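PDB 4Z0V: 2',5'-phosphodiesterase 12 from Homo sapiens, which belongs to the endonuclease/exonuclease/phosphatase family, pairing a DNase I-like domain with a small N-terminal domain of the E-set clan. Local coordinates for residues 129-134 and 424-429; 247-252 and 361-366; 264-269 and 307-312; 269-274 and 281-286; 381-386 and 418-423. All blocks are in the same frame, centred on the assembly; numbering follows the deposited sequence.

Contact 1 (129-134 and 424-429); sequences VSYNIL and VSHPSD
Ser428 meets the end of strand 125-132 in the tight part of this contact: its OG donates to Asn132 O at 2.6 Å. The bond approaches obliquely from outside the carbonyl plane, with a C=O...O angle of 143° and a tilt of 20°. OG reaches the strand because it is anti to the Ser428 backbone N (chi1 173°), while CB packs 3.9 Å from CE1 of the Tyr131 ring. Beyond that ring, Tyr131 OH lies 3.5 Å from Pro427 CG, and the two side chains cross at about a right angle; the hydroxyl is hydrogen-bonded to Glu169 of helix 159-172. The side formed by Leu134 and Asp429 is looser. Leu134 CB is 3.8 Å from Asp429 OD1, and a water joins the polar groups by donating to Asn132 OD1 (2.8 Å) and to Asp429 OD1 (2.6 Å). Asn132 OD1 also accepts from Leu134 N at 3.1 Å, closing an Asx turn. Its ND2 bonds to Glu182 and Asp327, and bonds at both ends of the amide together hold its rotation; Tyr149 holds Asp429 OD2. The Asn132 side chain comes to about 4 Å from a bound magnesium ion at its nearest atom. An asparagine ending a central strand beside a Ser-Asp-His sequence, here Ser428 to His430, is characteristic of the metal-site region of endonuclease/exonuclease/phosphatase domains.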
# COMPACT_ATOMS: atom_id res chain seq x y z
N VAL A 129 -5.24 -0.97 5.69
CA VAL A 129 -5.20 0.03 4.61
C VAL A 129 -5.00 -0.68 3.29
O VAL A 129 -4.19 -1.61 3.23
CB VAL A 129 -4.03 1.04 4.85
CG1 VAL A 129 -3.88 2.01 3.67
CG2 VAL A 129 -4.20 1.80 6.18
N SER A 130 -5.64 -0.22 2.22
CA SER A 130 -5.35 -0.70 0.85
C SER A 130 -5.21 0.53 0.01
O SER A 130 -6.11 1.39 0.01
CB SER A 130 -6.42 -1.65 0.30
OG SER A 130 -6.01 -2.10 -0.99
N TYR A 131 -4.07 0.66 -0.71
CA TYR A 131 -3.85 1.92 -1.44
C TYR A 131 -2.97 1.73 -2.66
O TYR A 131 -1.86 1.25 -2.53
CB TYR A 131 -3.13 2.87 -0.45
CG TYR A 131 -3.00 4.34 -0.78
CD1 TYR A 131 -3.76 4.93 -1.79
CD2 TYR A 131 -2.20 5.18 0.01
CE1 TYR A 131 -3.74 6.31 -2.00
CE2 TYR A 131 -2.15 6.56 -0.21
CZ TYR A 131 -2.94 7.12 -1.20
OH TYR A 131 -2.92 8.49 -1.38
N ASN A 132 -3.46 2.17 -3.83
CA ASN A 132 -2.67 2.16 -5.06
C ASN A 132 -2.02 3.55 -5.05
O ASN A 132 -2.74 4.55 -5.14
CB ASN A 132 -3.54 1.88 -6.31
CG ASN A 132 -2.78 2.02 -7.61
OD1 ASN A 132 -1.92 2.91 -7.74
ND2 ASN A 132 -3.10 1.18 -8.62
N ILE A 133 -0.71 3.60 -4.86
CA ILE A 133 0.00 4.87 -4.60
C ILE A 133 0.55 5.55 -5.86
O ILE A 133 1.20 6.60 -5.71
CB ILE A 133 1.12 4.69 -3.52
CG1 ILE A 133 2.20 3.66 -3.97
CG2 ILE A 133 0.47 4.31 -2.15
CD1 ILE A 133 3.51 3.70 -3.09
N LEU A 134 0.21 5.03 -7.06
CA LEU A 134 0.59 5.59 -8.38
C LEU A 134 2.11 5.57 -8.58
O LEU A 134 2.86 6.40 -8.02
CB LEU A 134 0.00 7.02 -8.55
CG LEU A 134 0.40 7.84 -9.80
CD1 LEU A 134 0.10 7.08 -11.09
CD2 LEU A 134 -0.31 9.20 -9.77
N VAL A 424 -2.19 18.75 -5.73
CA VAL A 424 -1.29 19.28 -4.71
C VAL A 424 -1.70 18.78 -3.29
O VAL A 424 -0.88 18.81 -2.39
CB VAL A 424 -1.29 20.84 -4.75
CG1 VAL A 424 -0.70 21.35 -6.06
CG2 VAL A 424 -2.69 21.42 -4.52
N SER A 425 -2.95 18.29 -3.11
CA SER A 425 -3.46 17.87 -1.82
C SER A 425 -3.68 16.36 -1.72
O SER A 425 -4.10 15.88 -0.68
CB SER A 425 -4.77 18.60 -1.54
OG SER A 425 -4.55 20.00 -1.52
N HIS A 426 -3.40 15.61 -2.80
CA HIS A 426 -3.68 14.17 -2.85
C HIS A 426 -2.64 13.49 -3.74
O HIS A 426 -2.57 13.79 -4.93
CB HIS A 426 -5.10 13.97 -3.38
CG HIS A 426 -5.57 12.56 -3.19
ND1 HIS A 426 -6.23 12.18 -2.05
CD2 HIS A 426 -5.38 11.48 -3.98
CE1 HIS A 426 -6.46 10.88 -2.19
NE2 HIS A 426 -5.98 10.42 -3.34
N PRO A 427 -1.82 12.58 -3.17
CA PRO A 427 -0.66 12.06 -3.92
C PRO A 427 -0.87 10.87 -4.85
O PRO A 427 0.12 10.27 -5.27
CB PRO A 427 0.30 11.67 -2.78
CG PRO A 427 -0.66 11.16 -1.69
CD PRO A 427 -1.77 12.17 -1.74
N SER A 428 -2.10 10.50 -5.17
CA SER A 428 -2.29 9.36 -6.07
C SER A 428 -3.53 9.63 -6.93
O SER A 428 -4.27 10.55 -6.63
CB SER A 428 -2.47 8.07 -5.25
OG SER A 428 -2.83 7.00 -6.11
N ASP A 429 -3.77 8.83 -7.98
CA ASP A 429 -5.03 8.95 -8.71
C ASP A 429 -6.09 8.06 -8.02
O ASP A 429 -7.26 8.12 -8.37
CB ASP A 429 -4.87 8.60 -10.20
CG ASP A 429 -4.25 7.27 -10.56
OD1 ASP A 429 -3.56 6.68 -9.70
OD2 ASP A 429 -4.30 6.90 -11.74
O HOH W 1 -2.48 4.31 -10.14

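Contact 2 (247-252 and 361-366)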
# COMPACT_ATOMS: atom_id res chain seq x y z
N GLU A 247 -8.55 -26.78 -17.18
CA GLU A 247 -9.42 -27.68 -17.94
C GLU A 247 -10.64 -26.94 -18.51
O GLU A 247 -11.00 -27.19 -19.66
CB GLU A 247 -9.87 -28.87 -17.07
CG GLU A 247 -8.83 -29.98 -16.99
CD GLU A 247 -9.07 -31.07 -15.95
OE1 GLU A 247 -10.25 -31.40 -15.68
OE2 GLU A 247 -8.07 -31.63 -15.45
N LYS A 248 -11.26 -26.01 -17.75
CA LYS A 248 -12.39 -25.20 -18.22
C LYS A 248 -12.00 -24.29 -19.39
O LYS A 248 -12.85 -23.94 -20.21
CB LYS A 248 -12.99 -24.37 -17.08
CG LYS A 248 -13.80 -25.20 -16.10
CD LYS A 248 -14.27 -24.40 -14.90
CE LYS A 248 -15.51 -25.04 -14.32
NZ LYS A 248 -15.34 -25.35 -12.89
N LEU A 249 -10.71 -23.90 -19.46
CA LEU A 249 -10.13 -23.02 -20.48
C LEU A 249 -9.66 -23.75 -21.75
O LEU A 249 -9.21 -23.08 -22.68
CB LEU A 249 -8.95 -22.24 -19.87
CG LEU A 249 -9.30 -20.98 -19.08
CD1 LEU A 249 -8.13 -20.51 -18.23
CD2 LEU A 249 -9.74 -19.84 -20.01
N VAL A 250 -9.75 -25.11 -21.81
CA VAL A 250 -9.27 -25.89 -22.97
C VAL A 250 -10.06 -25.56 -24.25
O VAL A 250 -9.44 -25.49 -25.31
CB VAL A 250 -9.21 -27.43 -22.74
CG1 VAL A 250 -8.25 -27.80 -21.62
CG2 VAL A 250 -10.59 -28.05 -22.52
N LEU A 251 -11.37 -25.32 -24.16
CA LEU A 251 -12.18 -25.00 -25.35
C LEU A 251 -12.08 -23.53 -25.74
O LEU A 251 -12.65 -23.13 -26.76
CB LEU A 251 -13.66 -25.38 -25.12
CG LEU A 251 -13.93 -26.88 -25.03
CD1 LEU A 251 -14.87 -27.19 -23.88
CD2 LEU A 251 -14.46 -27.42 -26.33
N TYR A 252 -11.34 -22.73 -24.95
CA TYR A 252 -11.19 -21.29 -25.21
C TYR A 252 -9.70 -20.92 -25.32
O TYR A 252 -9.20 -20.19 -24.44
CB TYR A 252 -11.86 -20.51 -24.07
CG TYR A 252 -13.28 -20.91 -23.78
CD1 TYR A 252 -14.28 -20.74 -24.73
CD2 TYR A 252 -13.64 -21.41 -22.53
CE1 TYR A 252 -15.61 -21.06 -24.45
CE2 TYR A 252 -14.97 -21.73 -22.24
CZ TYR A 252 -15.94 -21.56 -23.20
OH TYR A 252 -17.25 -21.87 -22.92
N CYS A 361 -15.18 -16.91 -23.11
CA CYS A 361 -14.77 -18.07 -22.30
C CYS A 361 -15.77 -18.39 -21.19
O CYS A 361 -15.39 -18.55 -20.02
CB CYS A 361 -13.37 -17.87 -21.73
SG CYS A 361 -13.19 -16.37 -20.73
N ASN A 362 -17.07 -18.55 -21.59
CA ASN A 362 -18.18 -18.88 -20.71
C ASN A 362 -17.89 -20.08 -19.86
O ASN A 362 -17.60 -21.17 -20.37
CB ASN A 362 -19.46 -19.10 -21.51
CG ASN A 362 -19.90 -17.86 -22.21
OD1 ASN A 362 -19.31 -17.44 -23.20
ND2 ASN A 362 -20.83 -17.16 -21.61
N MET A 363 -17.97 -19.88 -18.54
CA MET A 363 -17.75 -20.97 -17.59
C MET A 363 -18.41 -20.60 -16.28
O MET A 363 -18.69 -19.43 -16.02
CB MET A 363 -16.24 -21.30 -17.41
CG MET A 363 -15.43 -20.18 -16.81
SD MET A 363 -13.68 -20.56 -16.54
CE MET A 363 -13.06 -20.59 -18.23
N SER A 364 -18.69 -21.63 -15.49
CA SER A 364 -19.28 -21.52 -14.17
C SER A 364 -18.15 -21.60 -13.15
O SER A 364 -17.27 -22.45 -13.28
CB SER A 364 -20.28 -22.66 -13.96
OG SER A 364 -21.00 -22.47 -12.74
N LEU A 365 -18.13 -20.70 -12.17
CA LEU A 365 -17.10 -20.72 -11.11
C LEU A 365 -17.76 -20.67 -9.76
O LEU A 365 -18.77 -19.99 -9.62
CB LEU A 365 -16.12 -19.53 -11.21
CG LEU A 365 -15.32 -19.32 -12.51
CD1 LEU A 365 -14.51 -18.05 -12.40
CD2 LEU A 365 -14.41 -20.50 -12.82
N THR A 366 -17.17 -21.35 -8.77
CA THR A 366 -17.68 -21.37 -7.40
C THR A 366 -16.56 -21.28 -6.39
O THR A 366 -15.47 -21.81 -6.62
CB THR A 366 -18.48 -22.65 -7.11
OG1 THR A 366 -17.68 -23.78 -7.43
CG2 THR A 366 -19.78 -22.70 -7.84
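Tyr252 lies flat over the backbone of Cys361: the Cys361 CA sits 3.4 Å from the centroid of the Tyr252 ring and only 7° off the ring normal, a centred CH-pi contact. Cys361 CB continues the cover, 3.6 Å from Tyr252 CD2. At the far end of the ring, Tyr252 OH donates to Asn362 O at 2.7 Å. The hydroxyl lies in the plane of that carbonyl, on a lone pair, with a C=O...O angle of 131°, so ring face and hydroxyl together fix the tyrosine against two consecutive residues. Next outward comes Met363, whose chain bends at its last torsion (chi3 72°) and thereby brings CE to 3.8 Å from Leu249 CD2. Its SD packs 3.9 Å from Lys248 CB, at the helix end. The lysine then runs on along the 361-366 backbone, placing CE 3.3 Å from Ser364 O.

The turn behind it helps to place the aromatic ring: a type I turn from Leu249 to Tyr252, with Tyr252 N bonded to Leu249 O at 3.1 Å, follows helix 243-248 and leaves Tyr252 at the N-cap position of helix 253-261. On the other partner, Asn362 ND2 is hydrogen-bonded to Glu347 O, and Cys361 pairs through its backbone with Trp352. The contact thus joins the connection between helices 243-248 and 253-261 to the approach to strand 365-366, which pairs with strand 344-345, while Ile300 of helix 295-316 touches both Leu249 and Cys361.

Contact 3 (264-269 and 307-312)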
# COMPACT_ATOMS: atom_id res chain seq x y z
N SER A 264 0.39 -9.94 -13.96
CA SER A 264 -0.25 -9.71 -12.65
C SER A 264 0.22 -10.75 -11.60
O SER A 264 0.35 -11.96 -11.89
CB SER A 264 -1.77 -9.69 -12.76
OG SER A 264 -2.21 -9.13 -13.99
N VAL A 265 0.47 -10.24 -10.39
CA VAL A 265 0.97 -11.00 -9.27
C VAL A 265 0.02 -10.88 -8.07
O VAL A 265 -0.83 -9.98 -7.97
CB VAL A 265 2.43 -10.58 -8.89
CG1 VAL A 265 3.43 -10.90 -10.03
CG2 VAL A 265 2.49 -9.09 -8.51
N LEU A 266 0.17 -11.85 -7.18
CA LEU A 266 -0.56 -11.96 -5.92
C LEU A 266 0.44 -12.10 -4.80
O LEU A 266 1.26 -13.02 -4.81
CB LEU A 266 -1.48 -13.19 -5.95
CG LEU A 266 -2.26 -13.45 -4.63
CD1 LEU A 266 -3.26 -12.31 -4.36
CD2 LEU A 266 -2.98 -14.78 -4.69
N GLN A 267 0.38 -11.22 -3.84
CA GLN A 267 1.27 -11.28 -2.68
C GLN A 267 0.49 -11.89 -1.53
O GLN A 267 -0.66 -11.51 -1.28
CB GLN A 267 1.75 -9.86 -2.39
CG GLN A 267 2.61 -9.69 -1.14
CD GLN A 267 3.09 -8.25 -1.06
OE1 GLN A 267 2.28 -7.30 -1.00
NE2 GLN A 267 4.40 -8.07 -1.11
N VAL A 268 1.07 -12.88 -0.86
CA VAL A 268 0.38 -13.53 0.24
C VAL A 268 1.36 -13.62 1.39
O VAL A 268 2.46 -14.19 1.23
CB VAL A 268 -0.22 -14.91 -0.12
CG1 VAL A 268 -0.87 -15.55 1.11
CG2 VAL A 268 -1.23 -14.83 -1.27
N SER A 269 0.93 -13.15 2.54
CA SER A 269 1.75 -13.18 3.76
C SER A 269 0.93 -13.72 4.92
O SER A 269 -0.17 -13.22 5.17
CB SER A 269 2.24 -11.77 4.09
OG SER A 269 2.77 -11.12 2.94
N ALA A 307 -8.38 -19.78 -5.14
CA ALA A 307 -7.93 -21.18 -5.01
C ALA A 307 -6.55 -21.21 -4.33
O ALA A 307 -6.30 -22.09 -3.51
CB ALA A 307 -7.87 -21.86 -6.37
N HIS A 308 -5.67 -20.27 -4.68
CA HIS A 308 -4.37 -20.18 -4.04
C HIS A 308 -4.51 -19.83 -2.55
O HIS A 308 -3.88 -20.45 -1.70
CB HIS A 308 -3.45 -19.14 -4.74
CG HIS A 308 -2.08 -19.12 -4.13
ND1 HIS A 308 -1.26 -20.24 -4.15
CD2 HIS A 308 -1.45 -18.13 -3.44
CE1 HIS A 308 -0.16 -19.90 -3.51
NE2 HIS A 308 -0.22 -18.64 -3.05
N ILE A 309 -5.35 -18.85 -2.23
CA ILE A 309 -5.54 -18.42 -0.84
C ILE A 309 -6.20 -19.55 -0.04
O ILE A 309 -5.84 -19.76 1.13
CB ILE A 309 -6.35 -17.10 -0.80
CG1 ILE A 309 -5.48 -15.93 -1.35
CG2 ILE A 309 -6.79 -16.81 0.63
CD1 ILE A 309 -6.30 -14.69 -1.80
N ARG A 310 -7.12 -20.32 -0.68
CA ARG A 310 -7.75 -21.47 -0.01
C ARG A 310 -6.67 -22.50 0.34
O ARG A 310 -6.66 -23.03 1.45
CB ARG A 310 -8.86 -22.07 -0.93
CG ARG A 310 -9.58 -23.33 -0.42
CD ARG A 310 -10.35 -23.16 0.88
NE ARG A 310 -11.56 -22.35 0.70
CZ ARG A 310 -12.27 -21.83 1.69
NH1 ARG A 310 -11.90 -22.01 2.95
NH2 ARG A 310 -13.34 -21.09 1.42
N HIS A 311 -5.74 -22.74 -0.58
CA HIS A 311 -4.66 -23.69 -0.35
C HIS A 311 -3.79 -23.23 0.81
O HIS A 311 -3.49 -24.02 1.70
CB HIS A 311 -3.79 -23.84 -1.61
CG HIS A 311 -2.57 -24.68 -1.42
ND1 HIS A 311 -2.66 -26.03 -1.14
CD2 HIS A 311 -1.26 -24.34 -1.49
CE1 HIS A 311 -1.41 -26.47 -1.05
NE2 HIS A 311 -0.54 -25.48 -1.27
N VAL A 312 -3.35 -21.97 0.78
CA VAL A 312 -2.50 -21.46 1.84
C VAL A 312 -3.21 -21.49 3.20
O VAL A 312 -2.61 -21.93 4.20
CB VAL A 312 -2.02 -20.02 1.52
CG1 VAL A 312 -1.32 -19.37 2.71
CG2 VAL A 312 -1.12 -20.02 0.29
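This is an apolar helix-on-sheet contact, in which Leu266 and Val268 of strand 265-273 meet His308, Ile309 and Val312 of helix 295-316. The local axes come within 10.5 Å and run only 16° from parallel, a separation that lets side chains from each element fill the layer between them. No hydrogen bond crosses it, and every touching residue is buried.

His308 is central. With CG anti to the backbone N (chi1 -177°), its ring enters the layer so that CD2 approaches both strand residues: it is 3.9 Å from Leu266 CD2 and 4.0 Å from Val268 CG2. The valine methyl comes in the ring plane, at the edge. One face of the same ring is covered within the helix by Val312 CG2, which stands 3.7 Å above the plane. The ring's NE2 is satisfied away from the strand, by a hydrogen bond to His228 O of strand 222-231, and this bond together with the covered face limits rotation of the ring. The two methyls of Val268 work separately: CG1 reaches Val312 CG1 at 4.2 Å, while CG2 also lies 4.4 Å from Ile309 CG1. Ile309 in turn sits 4.3 Å from Leu266 CD2, its CG1 nearest the leucine methyl, and extends over Ala284, Val322 and Phe324 of the adjoining strands.

Helix 295-316 connects strands 280-287 and 322-327, which are parallel neighbours, so the helix is that of a beta-alpha-beta crossover, covering one face of a sheet as outer helices do in the layered alpha/beta sandwich of DNase I-like domains.

Contact 4 (269-274 and 281-286); sequences SVLQST and ICVANT
A beta hairpin is built here from strands 265-273 and 280-287, whose local axes pass 4.7 Å apart at 144°. Ser269 and Val283 form a hydrogen-bonded antiparallel pair: Ser269 N donates to Val283 O at 2.9 Å, and Val283 N returns a bond to Ser269 O at 2.8 Å. Leu271 and Ile281 repeat the pattern nearer the hairpin loop, with Leu271 N to Ile281 O at 2.8 Å. That N-H...O angle is 171°; the return bond from Ile281 N to Leu271 O is less straight. Between the two lies the non-hydrogen-bonded pair Val270 and Cys282, where Val270 CA makes a CA-H...O contact with Ile281 O.

The strands belong to the middle of a mixed sheet, flanked by strand 222-231 beyond the first and strand 322-327 beyond the second, and the two faces differ. Ser269, Leu271, Ile281 and Val283 share one face, where Leu271 and Val283 also touch Tyr217 and Thr215, respectively, of strand 211-218, a member of the other large sheet; this face therefore points into the beta sandwich of the DNase I-like domain. Leu271 CG lies anti to its carbonyl carbon (chi1 -52°), which carries CD1 diagonally across the pairing to Val283 CG2, 3.8 Å away. Leu271 CB stays by its direct partner, at 4.0 Å from Ile281 CG2. On the other face, Val270 CG2 lies 4.3 Å from Cys282 CB; Cys282 also touches Val322, and Val270 touches Ile320. A water near the first pair donates to Val283 O at 2.9 Å and is also hydrogen-bonded to Ser269 OG, giving that carbonyl a second donor besides Ser269 N.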
# COMPACT_ATOMS: atom_id res chain seq x y z
N SER A 269 0.93 -13.15 2.54
CA SER A 269 1.75 -13.18 3.76
C SER A 269 0.93 -13.72 4.92
O SER A 269 -0.17 -13.22 5.17
CB SER A 269 2.24 -11.77 4.09
OG SER A 269 2.77 -11.12 2.94
N VAL A 270 1.46 -14.71 5.64
CA VAL A 270 0.74 -15.24 6.80
C VAL A 270 1.36 -14.61 8.03
O VAL A 270 2.56 -14.76 8.24
CB VAL A 270 0.76 -16.78 6.84
CG1 VAL A 270 0.18 -17.29 8.16
CG2 VAL A 270 -0.02 -17.36 5.64
N LEU A 271 0.54 -13.94 8.86
CA LEU A 271 0.99 -13.24 10.05
C LEU A 271 0.53 -13.93 11.30
O LEU A 271 -0.55 -14.54 11.33
CB LEU A 271 0.43 -11.79 10.08
CG LEU A 271 0.67 -10.91 8.84
CD1 LEU A 271 0.03 -9.57 9.02
CD2 LEU A 271 2.19 -10.75 8.55
N GLN A 272 1.32 -13.81 12.35
CA GLN A 272 0.92 -14.36 13.64
C GLN A 272 0.74 -13.23 14.63
O GLN A 272 1.59 -12.34 14.72
CB GLN A 272 1.99 -15.35 14.13
CG GLN A 272 1.95 -15.62 15.61
CD GLN A 272 0.85 -16.56 15.97
OE1 GLN A 272 0.83 -17.70 15.51
NE2 GLN A 272 -0.03 -16.13 16.87
N SER A 273 -0.37 -13.27 15.37
CA SER A 273 -0.66 -12.26 16.38
C SER A 273 0.31 -12.42 17.50
O SER A 273 0.57 -13.54 17.95
CB SER A 273 -2.09 -12.38 16.88
OG SER A 273 -2.37 -11.45 17.92
N THR A 274 0.94 -11.32 17.89
CA THR A 274 1.84 -11.38 19.02
C THR A 274 0.93 -11.22 20.29
O THR A 274 1.39 -11.48 21.38
CB THR A 274 2.97 -10.32 18.93
OG1 THR A 274 2.39 -9.03 19.06
CG2 THR A 274 3.78 -10.40 17.63
N ILE A 281 -3.38 -14.94 10.55
CA ILE A 281 -4.22 -14.38 9.50
C ILE A 281 -3.42 -14.37 8.21
O ILE A 281 -2.21 -14.15 8.20
CB ILE A 281 -4.75 -12.98 9.89
CG1 ILE A 281 -5.78 -12.45 8.86
CG2 ILE A 281 -3.61 -11.96 10.15
CD1 ILE A 281 -6.86 -11.63 9.56
N CYS A 282 -4.10 -14.70 7.14
CA CYS A 282 -3.53 -14.74 5.80
C CYS A 282 -3.88 -13.41 5.10
O CYS A 282 -5.06 -13.13 4.86
CB CYS A 282 -4.09 -15.95 5.06
SG CYS A 282 -3.60 -16.01 3.32
N VAL A 283 -2.88 -12.57 4.82
CA VAL A 283 -3.08 -11.26 4.19
C VAL A 283 -2.67 -11.34 2.73
O VAL A 283 -1.48 -11.58 2.43
CB VAL A 283 -2.28 -10.13 4.91
CG1 VAL A 283 -2.48 -8.79 4.19
CG2 VAL A 283 -2.71 -10.02 6.38
N ALA A 284 -3.64 -11.16 1.82
CA ALA A 284 -3.37 -11.23 0.41
C ALA A 284 -3.54 -9.84 -0.20
O ALA A 284 -4.34 -9.02 0.29
CB ALA A 284 -4.28 -12.26 -0.27
N ASN A 285 -2.69 -9.53 -1.20
CA ASN A 285 -2.66 -8.23 -1.86
C ASN A 285 -2.45 -8.43 -3.33
O ASN A 285 -1.65 -9.29 -3.72
CB ASN A 285 -1.50 -7.39 -1.26
CG ASN A 285 -1.34 -5.98 -1.81
OD1 ASN A 285 -2.30 -5.35 -2.31
ND2 ASN A 285 -0.14 -5.42 -1.69
N THR A 286 -3.20 -7.69 -4.17
CA THR A 286 -3.01 -7.85 -5.62
C THR A 286 -3.34 -6.57 -6.37
O THR A 286 -3.84 -5.60 -5.81
CB THR A 286 -3.89 -9.03 -6.17
OG1 THR A 286 -3.43 -9.40 -7.47
CG2 THR A 286 -5.40 -8.67 -6.25
O HOH W 2 0.68 -9.84 1.76

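Contact 5 (381-386 and 418-423)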
# COMPACT_ATOMS: atom_id res chain seq x y z
N THR A 381 -13.05 5.11 -5.90
CA THR A 381 -11.75 5.00 -5.21
C THR A 381 -10.67 5.48 -6.19
O THR A 381 -9.49 5.51 -5.84
CB THR A 381 -11.49 3.56 -4.71
OG1 THR A 381 -11.39 2.69 -5.83
CG2 THR A 381 -12.59 3.05 -3.78
N ASN A 382 -11.06 5.78 -7.42
CA ASN A 382 -10.18 6.27 -8.47
C ASN A 382 -10.90 7.43 -9.14
O ASN A 382 -12.05 7.25 -9.53
CB ASN A 382 -9.84 5.15 -9.44
CG ASN A 382 -9.06 5.59 -10.66
OD1 ASN A 382 -9.52 5.46 -11.77
ND2 ASN A 382 -7.81 5.99 -10.51
N TYR A 383 -10.28 8.63 -9.20
CA TYR A 383 -11.01 9.78 -9.77
C TYR A 383 -10.06 10.63 -10.62
O TYR A 383 -9.23 11.36 -10.08
CB TYR A 383 -11.64 10.61 -8.64
CG TYR A 383 -12.65 11.62 -9.14
CD1 TYR A 383 -12.25 12.86 -9.62
CD2 TYR A 383 -14.01 11.30 -9.19
CE1 TYR A 383 -13.17 13.79 -10.07
CE2 TYR A 383 -14.94 12.22 -9.67
CZ TYR A 383 -14.51 13.46 -10.12
OH TYR A 383 -15.40 14.37 -10.64
N VAL A 384 -10.15 10.49 -11.93
CA VAL A 384 -9.24 11.18 -12.85
C VAL A 384 -10.05 11.93 -13.92
O VAL A 384 -11.27 11.81 -13.96
CB VAL A 384 -8.22 10.20 -13.48
CG1 VAL A 384 -7.26 9.67 -12.42
CG2 VAL A 384 -8.91 9.03 -14.20
N GLY A 385 -9.37 12.70 -14.75
CA GLY A 385 -10.05 13.36 -15.86
C GLY A 385 -10.51 12.27 -16.81
O GLY A 385 -9.70 11.44 -17.22
N GLY A 386 -11.81 12.20 -17.05
CA GLY A 386 -12.36 11.21 -17.98
C GLY A 386 -12.82 9.90 -17.38
O GLY A 386 -13.41 9.08 -18.09
N HIS A 418 -9.01 20.57 -7.35
CA HIS A 418 -8.07 20.79 -8.45
C HIS A 418 -8.44 19.86 -9.63
O HIS A 418 -7.60 19.21 -10.25
CB HIS A 418 -6.64 20.58 -7.92
CG HIS A 418 -6.35 21.39 -6.70
ND1 HIS A 418 -6.03 22.74 -6.77
CD2 HIS A 418 -6.35 21.02 -5.39
CE1 HIS A 418 -5.86 23.14 -5.53
NE2 HIS A 418 -6.04 22.14 -4.66
N GLN A 419 -9.76 19.86 -9.94
CA GLN A 419 -10.49 19.11 -10.96
C GLN A 419 -10.57 17.62 -10.60
O GLN A 419 -11.66 17.09 -10.45
CB GLN A 419 -9.93 19.30 -12.38
CG GLN A 419 -10.81 18.58 -13.41
CD GLN A 419 -10.23 18.50 -14.78
OE1 GLN A 419 -9.60 19.44 -15.27
NE2 GLN A 419 -10.50 17.40 -15.46
N ALA A 420 -9.43 16.94 -10.49
CA ALA A 420 -9.42 15.51 -10.20
C ALA A 420 -8.11 15.16 -9.53
O ALA A 420 -7.40 16.05 -9.02
CB ALA A 420 -9.63 14.71 -11.49
N LEU A 421 -7.78 13.86 -9.53
CA LEU A 421 -6.58 13.38 -8.83
C LEU A 421 -5.51 12.87 -9.81
O LEU A 421 -5.82 12.43 -10.90
CB LEU A 421 -6.99 12.24 -7.87
CG LEU A 421 -8.16 12.53 -6.90
CD1 LEU A 421 -8.52 11.30 -6.11
CD2 LEU A 421 -7.87 13.71 -5.99
N PRO A 422 -4.23 12.87 -9.42
CA PRO A 422 -3.66 13.42 -8.17
C PRO A 422 -3.73 14.94 -8.19
O PRO A 422 -4.12 15.53 -9.20
CB PRO A 422 -2.23 12.89 -8.18
CG PRO A 422 -1.89 12.71 -9.62
CD PRO A 422 -3.17 12.35 -10.31
N SER A 423 -3.36 15.56 -7.06
CA SER A 423 -3.36 17.01 -6.92
C SER A 423 -2.29 17.43 -5.94
O SER A 423 -1.64 16.59 -5.27
CB SER A 423 -4.72 17.49 -6.45
OG SER A 423 -4.89 17.18 -5.07
O HOH W 3 -14.08 17.08 -11.54
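Tyr383 runs along the 418-423 loop from its backbone to its hydroxyl. CB lies 4.1 Å from Leu421 CD1. A chi1 of -167° sets the Tyr383 ring beside its own carbonyl carbon and turns its edge to the loop: CD1 is 3.7 Å from Ala420 CB, whose CA lies in the ring plane, and CE1 is 3.6 Å from Gln419 O. At the tip, OH is hydrogen-bonded at 3.1 Å to a water that donates to Gln419 O at 2.7 Å, so this carbonyl meets the tyrosine both directly and through solvent. Elsewhere the ring meets those of Tyr380, His388 and His412.

Strand 382-384 is a short strand paired with strand 387-397, and a classic beta bulge just before Tyr383 sets Thr381 and Asn382 both opposite Gly389. On its other side the loop adds one backbone bond, Leu421 N to Tyr383 O at 2.9 Å, with an N-H...O angle of 149°. Leu421 precedes a cis peptide bond to Pro422. Val384 CG1 packs 3.5 Å from Leu421 O, a carbonyl hydrogen-bonded to Tyr151 OH; the same hydroxyl is bonded to Gly385 N, tying strand end and loop to one side chain.

In the fold
From the N terminus, the chain enters contact 1 at 129-134, and the loop this opens is not closed until 424-429, so all the other contacts lie inside it. Contact 2 encloses contact 3, which encloses contact 4, the short hairpin; contact 5 follows in series, and none cross. Contacts 3 and 4 share Ser269 and touch, laying helix 295-316 against the sheet that contains the hairpin. Contact 2 lies farther out, its centre about 20 Å from that of contact 3. Contacts 1 and 5 touch through Asp429 and Tyr383, with centres about 10 Å apart, linking strand 125-132, inside the other large sheet, to the 418-429 loop and strand 382-384.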